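Uncharacterized conserved protein of COG5135 (Nostoc punctiforme, PDB 2I51) binds flavin mononucleotide and probably acts as a flavin-dependent oxidoreductase akin to pyridoxamine 5'-phosphate oxidase, although its substrate is not known. Local coordinates at residues A[9-14]-A[86-91]; A[162-167]-A[177-182]. One frame throughout, in Å; residues are numbered along the deposited sequence. Where two conformers were deposited one is given.

Contact 1 is a buried helix-on-sheet packing, whereas contact 2 is the partly buried pairing of two strands in the hairpin 155-169/176-182. They share one antiparallel sheet, since strands 86-97 and 155-169 are neighbours in it, and their centres lie about 10 Å apart. H167 of contact 2 connects them through a probable hydrogen bond from NE2 to E86 OE1 (2.8 Å) and a ring stack on F88. The chemistry follows position: contact 1 relies on methyl groups and an aromatic ring, with one water between its polar atoms, while contact 2 combines a backbone ladder with a salt bridge beside the flavin pocket.

Contact 1: A[9-14]-A[86-91]; sequences GAIAHA and EQFRMA. With FMN (flavin mononucleotide), chain P.
In the split-barrel fold of the FMN-binding oxidase family, the N-terminal helix 8-17 packs through A10, I11 and A14 on strand 86-97, using E86, F88 and M90. These three strand residues point toward the helix, whose segment axis passes 10.5 Å from that of the strand. F88 is the centre of the contact. With CG anti to its carbonyl carbon (chi1 -62°), its ring reaches under the helix, and in the conformer given I11 CD1 sits over the middle of one face, 3.5 Å from the ring centroid and 6° off the normal: a CH-pi contact. A10 CB touches the ring edge in plane, 3.9 Å from F88 CE2, and A14 CB approaches CE1 obliquely. I11 and M90, a selenomethionine, meet tip to tip at CD1 and CE; both were deposited in two conformers, so their exact spacing is doubtful.

The polar end of the contact is E86. Its carboxylate comes up beside A14, with OE2 3.4 Å from A14 CB, and OE2 itself is taken by R17 and T84. A water donates to both A10 O and E86 OE1 at 2.8 Å, linking a helix carbonyl to the strand although no direct hydrogen bond joins the two segments.

Alternate residues of the strand turn to its other side and meet the cofactor, which is also hydrogen-bonded by residues of the second subunit, whose T42 OG1 bonds Q87 OE1. The extended Q87 side chain donates from NE2 to FMN O2' (3.0 Å). R89 has a salt bridge to E76; its guanidinium meets the phosphate edge-on, NH1 donating to FMN O3P at 3.1 Å and NH2 making a weak bond to the same oxygen.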
loop_
_atom_site.group_PDB
_atom_site.type_symbol
_atom_site.label_atom_id
_atom_site.label_comp_id
_atom_site.label_asym_id
_atom_site.label_seq_id
_atom_site.Cartn_x
_atom_site.Cartn_y
_atom_site.Cartn_z
ATOM N N GLY A 9 -15.230 -14.807 6.486
ATOM C CA GLY A 9 -15.416 -15.782 5.438
ATOM C C GLY A 9 -14.886 -15.333 4.098
ATOM O O GLY A 9 -14.270 -16.123 3.359
ATOM N N ALA A 10 -15.073 -14.048 3.793
ATOM C CA ALA A 10 -14.584 -13.472 2.536
ATOM C C ALA A 10 -13.068 -13.572 2.488
ATOM O O ALA A 10 -12.452 -13.932 1.441
ATOM C CB ALA A 10 -15.062 -12.005 2.367
ATOM N N ILE A 11 -12.412 -13.209 3.589
ATOM C CA ILE A 11 -10.963 -13.313 3.669
ATOM C C ILE A 11 -10.499 -14.763 3.497
ATOM O O ILE A 11 -9.537 -15.046 2.801
ATOM C CB ILE A 11 -10.402 -12.748 5.029
ATOM C CG1 ILE A 11 -10.426 -11.207 4.924
ATOM C CG2 ILE A 11 -8.954 -13.260 5.330
ATOM C CD1 ILE A 11 -9.351 -10.625 4.049
ATOM N N ALA A 12 -11.203 -15.697 4.171
ATOM C CA ALA A 12 -10.817 -17.091 4.060
ATOM C C ALA A 12 -10.920 -17.573 2.628
ATOM O O ALA A 12 -10.082 -18.324 2.145
ATOM C CB ALA A 12 -11.697 -17.951 4.975
ATOM N N HIS A 13 -11.974 -17.156 1.946
ATOM C CA HIS A 13 -12.195 -17.575 0.528
ATOM C C HIS A 13 -11.151 -16.941 -0.369
ATOM O O HIS A 13 -10.726 -17.577 -1.345
ATOM C CB HIS A 13 -13.621 -17.211 0.119
ATOM C CG HIS A 13 -14.045 -17.800 -1.189
ATOM N ND1 HIS A 13 -14.883 -17.171 -2.096
ATOM C CD2 HIS A 13 -13.896 -19.065 -1.635
ATOM C CE1 HIS A 13 -15.151 -18.020 -3.088
ATOM N NE2 HIS A 13 -14.551 -19.165 -2.826
ATOM N N ALA A 14 -10.737 -15.713 -0.108
ATOM C CA ALA A 14 -9.679 -15.085 -0.899
ATOM C C ALA A 14 -8.347 -15.785 -0.669
ATOM O O ALA A 14 -7.641 -16.146 -1.627
ATOM C CB ALA A 14 -9.589 -13.583 -0.558
ATOM N N GLU A 86 -9.587 -9.190 -6.250
ATOM C CA GLU A 86 -10.329 -8.560 -5.163
ATOM C C GLU A 86 -9.421 -7.813 -4.216
ATOM O O GLU A 86 -8.249 -8.185 -4.072
ATOM C CB GLU A 86 -11.184 -9.585 -4.433
ATOM C CG GLU A 86 -10.441 -10.602 -3.716
ATOM C CD GLU A 86 -11.351 -11.759 -3.237
ATOM O OE1 GLU A 86 -12.346 -11.502 -2.528
ATOM O OE2 GLU A 86 -11.005 -12.922 -3.528
ATOM N N GLN A 87 -9.937 -6.763 -3.593
ATOM C CA GLN A 87 -9.185 -5.940 -2.715
ATOM C C GLN A 87 -9.921 -5.813 -1.391
ATOM O O GLN A 87 -11.145 -5.668 -1.387
ATOM C CB GLN A 87 -9.039 -4.556 -3.328
ATOM C CG GLN A 87 -8.431 -3.463 -2.440
ATOM C CD GLN A 87 -8.312 -2.153 -3.161
ATOM O OE1 GLN A 87 -7.213 -1.804 -3.606
ATOM N NE2 GLN A 87 -9.401 -1.438 -3.283
ATOM N N PHE A 88 -9.182 -5.908 -0.284
ATOM C CA PHE A 88 -9.687 -5.568 1.034
ATOM C C PHE A 88 -8.901 -4.378 1.572
ATOM O O PHE A 88 -7.663 -4.397 1.628
ATOM C CB PHE A 88 -9.572 -6.716 2.021
ATOM C CG PHE A 88 -10.343 -7.927 1.669
ATOM C CD1 PHE A 88 -9.918 -8.797 0.691
ATOM C CD2 PHE A 88 -11.543 -8.192 2.342
ATOM C CE1 PHE A 88 -10.654 -9.967 0.379
ATOM C CE2 PHE A 88 -12.266 -9.364 2.040
ATOM C CZ PHE A 88 -11.798 -10.252 1.073
ATOM N N ARG A 89 -9.614 -3.362 1.982
ATOM C CA ARG A 89 -9.029 -2.237 2.708
ATOM C C ARG A 89 -9.530 -2.352 4.125
ATOM O O ARG A 89 -10.726 -2.564 4.319
ATOM C CB ARG A 89 -9.441 -0.899 2.091
ATOM C CG ARG A 89 -8.871 -0.706 0.727
ATOM C CD ARG A 89 -9.522 0.481 0.010
ATOM N NE ARG A 89 -9.264 1.731 0.741
ATOM C CZ ARG A 89 -9.706 2.935 0.377
ATOM N NH1 ARG A 89 -10.517 3.000 -0.617
ATOM N NH2 ARG A 89 -9.377 4.027 1.082
HETATM N N MSE A 90 -8.658 -2.317 5.101
HETATM C CA MSE A 90 -9.054 -2.514 6.485
HETATM C C MSE A 90 -8.378 -1.481 7.350
HETATM O O MSE A 90 -7.158 -1.361 7.359
HETATM C CB MSE A 90 -8.701 -3.904 6.993
HETATM C CG MSE A 90 -9.318 -5.030 6.222
HETATM SE SE MSE A 90 -8.973 -6.626 7.232
HETATM C CE MSE A 90 -9.490 -7.963 5.920
ATOM N N ALA A 91 -9.192 -0.737 8.080
ATOM C CA ALA A 91 -8.704 0.366 8.888
ATOM C C ALA A 91 -9.009 0.101 10.339
ATOM O O ALA A 91 -10.076 -0.385 10.656
ATOM C CB ALA A 91 -9.369 1.622 8.489
HETATM N N1 FMN P . -9.309 3.432 -8.438
HETATM C C2 FMN P . -8.916 4.563 -9.137
HETATM O O2 FMN P . -9.357 5.678 -8.835
HETATM N N3 FMN P . -7.994 4.462 -10.135
HETATM C C4 FMN P . -7.447 3.281 -10.576
HETATM O O4 FMN P . -6.526 3.242 -11.400
HETATM C C4A FMN P . -7.838 2.133 -9.893
HETATM N N5 FMN P . -7.325 0.898 -10.289
HETATM C C5A FMN P . -7.592 -0.199 -9.469
HETATM C C6 FMN P . -6.991 -1.416 -9.751
HETATM C C7 FMN P . -7.248 -2.556 -8.976
HETATM C C7M FMN P . -6.467 -3.834 -9.231
HETATM C C8 FMN P . -8.122 -2.463 -7.905
HETATM C C8M FMN P . -8.239 -3.616 -6.899
HETATM C C9 FMN P . -8.750 -1.266 -7.640
HETATM C C9A FMN P . -8.504 -0.110 -8.410
HETATM N N10 FMN P . -9.157 1.105 -8.149
HETATM C C10 FMN P . -8.762 2.256 -8.833
HETATM C "C1'" FMN P . -10.215 1.254 -7.106
HETATM C "C2'" FMN P . -9.578 1.788 -5.842
HETATM O "O2'" FMN P . -8.734 0.787 -5.203
HETATM C "C3'" FMN P . -10.637 2.317 -4.856
HETATM O "O3'" FMN P . -11.613 1.293 -4.589
HETATM C "C4'" FMN P . -11.349 3.497 -5.493
HETATM O "O4'" FMN P . -10.481 4.380 -6.204
HETATM C "C5'" FMN P . -11.976 4.285 -4.364
HETATM O "O5'" FMN P . -10.988 4.781 -3.497
HETATM P P FMN P . -11.208 6.014 -2.523
HETATM O O1P FMN P . -11.222 7.271 -3.354
HETATM O O2P FMN P . -12.587 5.731 -1.932
HETATM O O3P FMN P . -10.118 5.987 -1.518
HETATM O O HOH W 1 -13.583 -13.509 -1.047
#

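Contact 2: A[162-167]-A[177-182]; sequences PVQVDH and RWLYHR
V163, where the chain turns a corner, accepts R182 N on its carbonyl O (2.9 Å), and in the conformer given its CG1 lies over a face of the R182 guanidinium, whose NH2 is paired with D161. V163 and Q164 both face A91, forming a classic beta bulge. Q164, in a non-hydrogen-bonded pair with H181, extends its amide across the strand: NE2 donates to H181 ND1 at 3.2 Å, the amide plane turned 70° against the ring. V165 is in a hydrogen-bonded antiparallel pair with Y180, and their CB atoms touch on the side where W7 covers them. D166 next places its carboxylate, CG anti to the backbone N (chi1 -177°), side-on to R177: OD1 receives NE at 2.9 Å and OD2 receives NH2 at 2.8 Å, with the two groups nearly coplanar. H167 closes the ladder with W178; its NE2 is bonded to E86, and through ND1 it shares a water (2.7 Å) with Y180 OH (2.6 Å). The two nearly straight bonds to D166 and the hold of the C-terminal N194 and P195 on NH1 leave the R177 guanidinium little rotation at the rim of the FMN pocket.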
loop_
_atom_site.group_PDB
_atom_site.type_symbol
_atom_site.label_atom_id
_atom_site.label_comp_id
_atom_site.label_asym_id
_atom_site.label_seq_id
_atom_site.Cartn_x
_atom_site.Cartn_y
_atom_site.Cartn_z
ATOM N N PRO A 162 -9.381 -4.454 12.894
ATOM C CA PRO A 162 -10.194 -3.648 11.987
ATOM C C PRO A 162 -11.507 -3.149 12.579
ATOM O O PRO A 162 -12.209 -3.899 13.242
ATOM C CB PRO A 162 -10.486 -4.606 10.835
ATOM C CG PRO A 162 -9.402 -5.625 10.879
ATOM C CD PRO A 162 -9.195 -5.821 12.360
ATOM N N VAL A 163 -11.782 -1.877 12.334
ATOM C CA VAL A 163 -13.126 -1.398 12.610
ATOM C C VAL A 163 -13.887 -0.989 11.363
ATOM O O VAL A 163 -15.091 -0.801 11.428
ATOM C CB VAL A 163 -13.145 -0.279 13.665
ATOM C CG1 VAL A 163 -12.496 -0.746 14.936
ATOM C CG2 VAL A 163 -12.485 0.979 13.133
ATOM N N GLN A 164 -13.221 -0.932 10.215
ATOM C CA GLN A 164 -13.892 -0.684 8.966
ATOM C C GLN A 164 -13.200 -1.505 7.901
ATOM O O GLN A 164 -11.960 -1.525 7.848
ATOM C CB GLN A 164 -13.878 0.795 8.559
ATOM C CG GLN A 164 -14.772 1.104 7.354
ATOM C CD GLN A 164 -15.198 2.550 7.216
ATOM O OE1 GLN A 164 -14.960 3.176 6.186
ATOM N NE2 GLN A 164 -15.866 3.069 8.229
ATOM N N VAL A 165 -13.984 -2.191 7.062
ATOM C CA VAL A 165 -13.456 -3.013 5.989
ATOM C C VAL A 165 -14.226 -2.687 4.704
ATOM O O VAL A 165 -15.461 -2.670 4.717
ATOM C CB VAL A 165 -13.562 -4.499 6.330
ATOM C CG1 VAL A 165 -13.127 -5.392 5.133
ATOM C CG2 VAL A 165 -12.734 -4.800 7.579
ATOM N N ASP A 166 -13.525 -2.436 3.610
ATOM C CA ASP A 166 -14.104 -2.165 2.258
ATOM C C ASP A 166 -13.603 -3.295 1.379
ATOM O O ASP A 166 -12.380 -3.444 1.189
ATOM C CB ASP A 166 -13.557 -0.800 1.830
ATOM C CG ASP A 166 -14.064 -0.262 0.512
ATOM O OD1 ASP A 166 -14.684 -0.962 -0.264
ATOM O OD2 ASP A 166 -13.712 0.922 0.245
ATOM N N HIS A 167 -14.500 -4.128 0.890
ATOM C CA HIS A 167 -14.178 -5.254 0.019
ATOM C C HIS A 167 -14.679 -5.007 -1.390
ATOM O O HIS A 167 -15.884 -4.873 -1.593
ATOM C CB HIS A 167 -14.828 -6.504 0.579
ATOM C CG HIS A 167 -14.551 -7.745 -0.202
ATOM N ND1 HIS A 167 -15.440 -8.807 -0.224
ATOM C CD2 HIS A 167 -13.482 -8.118 -0.950
ATOM C CE1 HIS A 167 -14.933 -9.773 -0.972
ATOM N NE2 HIS A 167 -13.744 -9.384 -1.423
ATOM N N ARG A 177 -18.955 -4.101 -4.329
ATOM C CA ARG A 177 -18.247 -3.442 -3.250
ATOM C C ARG A 177 -19.118 -3.447 -2.010
ATOM O O ARG A 177 -20.309 -3.109 -2.081
ATOM C CB ARG A 177 -17.930 -2.023 -3.678
ATOM C CG ARG A 177 -16.947 -1.322 -2.756
ATOM C CD ARG A 177 -16.594 0.007 -3.275
ATOM N NE ARG A 177 -15.741 0.775 -2.379
ATOM C CZ ARG A 177 -15.623 2.101 -2.437
ATOM N NH1 ARG A 177 -16.292 2.771 -3.353
ATOM N NH2 ARG A 177 -14.851 2.754 -1.591
ATOM N N TRP A 178 -18.541 -3.879 -0.894
ATOM C CA TRP A 178 -19.214 -3.973 0.383
ATOM C C TRP A 178 -18.406 -3.261 1.431
ATOM O O TRP A 178 -17.186 -3.412 1.475
ATOM C CB TRP A 178 -19.389 -5.431 0.796
ATOM C CG TRP A 178 -20.480 -6.099 0.122
ATOM C CD1 TRP A 178 -20.442 -6.734 -1.083
ATOM C CD2 TRP A 178 -21.822 -6.231 0.604
ATOM N NE1 TRP A 178 -21.694 -7.226 -1.392
ATOM C CE2 TRP A 178 -22.548 -6.937 -0.369
ATOM C CE3 TRP A 178 -22.477 -5.822 1.768
ATOM C CZ2 TRP A 178 -23.912 -7.252 -0.206
ATOM C CZ3 TRP A 178 -23.827 -6.126 1.928
ATOM C CH2 TRP A 178 -24.526 -6.829 0.943
ATOM N N LEU A 179 -19.084 -2.502 2.285
ATOM C CA LEU A 179 -18.493 -1.813 3.395
ATOM C C LEU A 179 -19.001 -2.433 4.675
ATOM O O LEU A 179 -20.199 -2.636 4.847
ATOM C CB LEU A 179 -18.881 -0.339 3.355
ATOM C CG LEU A 179 -18.253 0.647 4.299
ATOM C CD1 LEU A 179 -16.709 0.735 4.141
ATOM C CD2 LEU A 179 -18.962 2.017 4.036
ATOM N N TYR A 180 -18.089 -2.690 5.589
ATOM C CA TYR A 180 -18.400 -3.241 6.902
ATOM C C TYR A 180 -17.901 -2.246 7.933
ATOM O O TYR A 180 -16.785 -1.737 7.831
ATOM C CB TYR A 180 -17.661 -4.568 7.090
ATOM C CG TYR A 180 -17.949 -5.669 6.113
ATOM C CD1 TYR A 180 -17.302 -5.730 4.899
ATOM C CD2 TYR A 180 -18.890 -6.661 6.442
ATOM C CE1 TYR A 180 -17.555 -6.727 4.019
ATOM C CE2 TYR A 180 -19.143 -7.688 5.567
ATOM C CZ TYR A 180 -18.466 -7.720 4.356
ATOM O OH TYR A 180 -18.743 -8.734 3.444
ATOM N N HIS A 181 -18.692 -1.982 8.969
ATOM C CA HIS A 181 -18.290 -1.064 10.036
ATOM C C HIS A 181 -18.643 -1.632 11.416
ATOM O O HIS A 181 -19.696 -2.202 11.584
ATOM C CB HIS A 181 -18.940 0.298 9.809
ATOM C CG HIS A 181 -18.574 1.314 10.840
ATOM N ND1 HIS A 181 -17.371 1.986 10.841
ATOM C CD2 HIS A 181 -19.243 1.731 11.941
ATOM C CE1 HIS A 181 -17.318 2.777 11.901
ATOM N NE2 HIS A 181 -18.448 2.651 12.576
ATOM N N ARG A 182 -17.745 -1.456 12.373
ATOM C CA ARG A 182 -17.941 -1.900 13.747
ATOM C C ARG A 182 -18.275 -0.682 14.607
ATOM O O ARG A 182 -17.554 0.319 14.554
ATOM C CB ARG A 182 -16.677 -2.566 14.282
ATOM C CG ARG A 182 -16.962 -3.359 15.523
ATOM C CD ARG A 182 -15.794 -4.024 16.047
ATOM N NE ARG A 182 -14.845 -3.076 16.626
ATOM C CZ ARG A 182 -13.612 -3.420 16.976
ATOM N NH1 ARG A 182 -13.200 -4.659 16.755
ATOM N NH2 ARG A 182 -12.798 -2.529 17.515
HETATM O O HOH W 2 -17.785 -9.009 1.073
#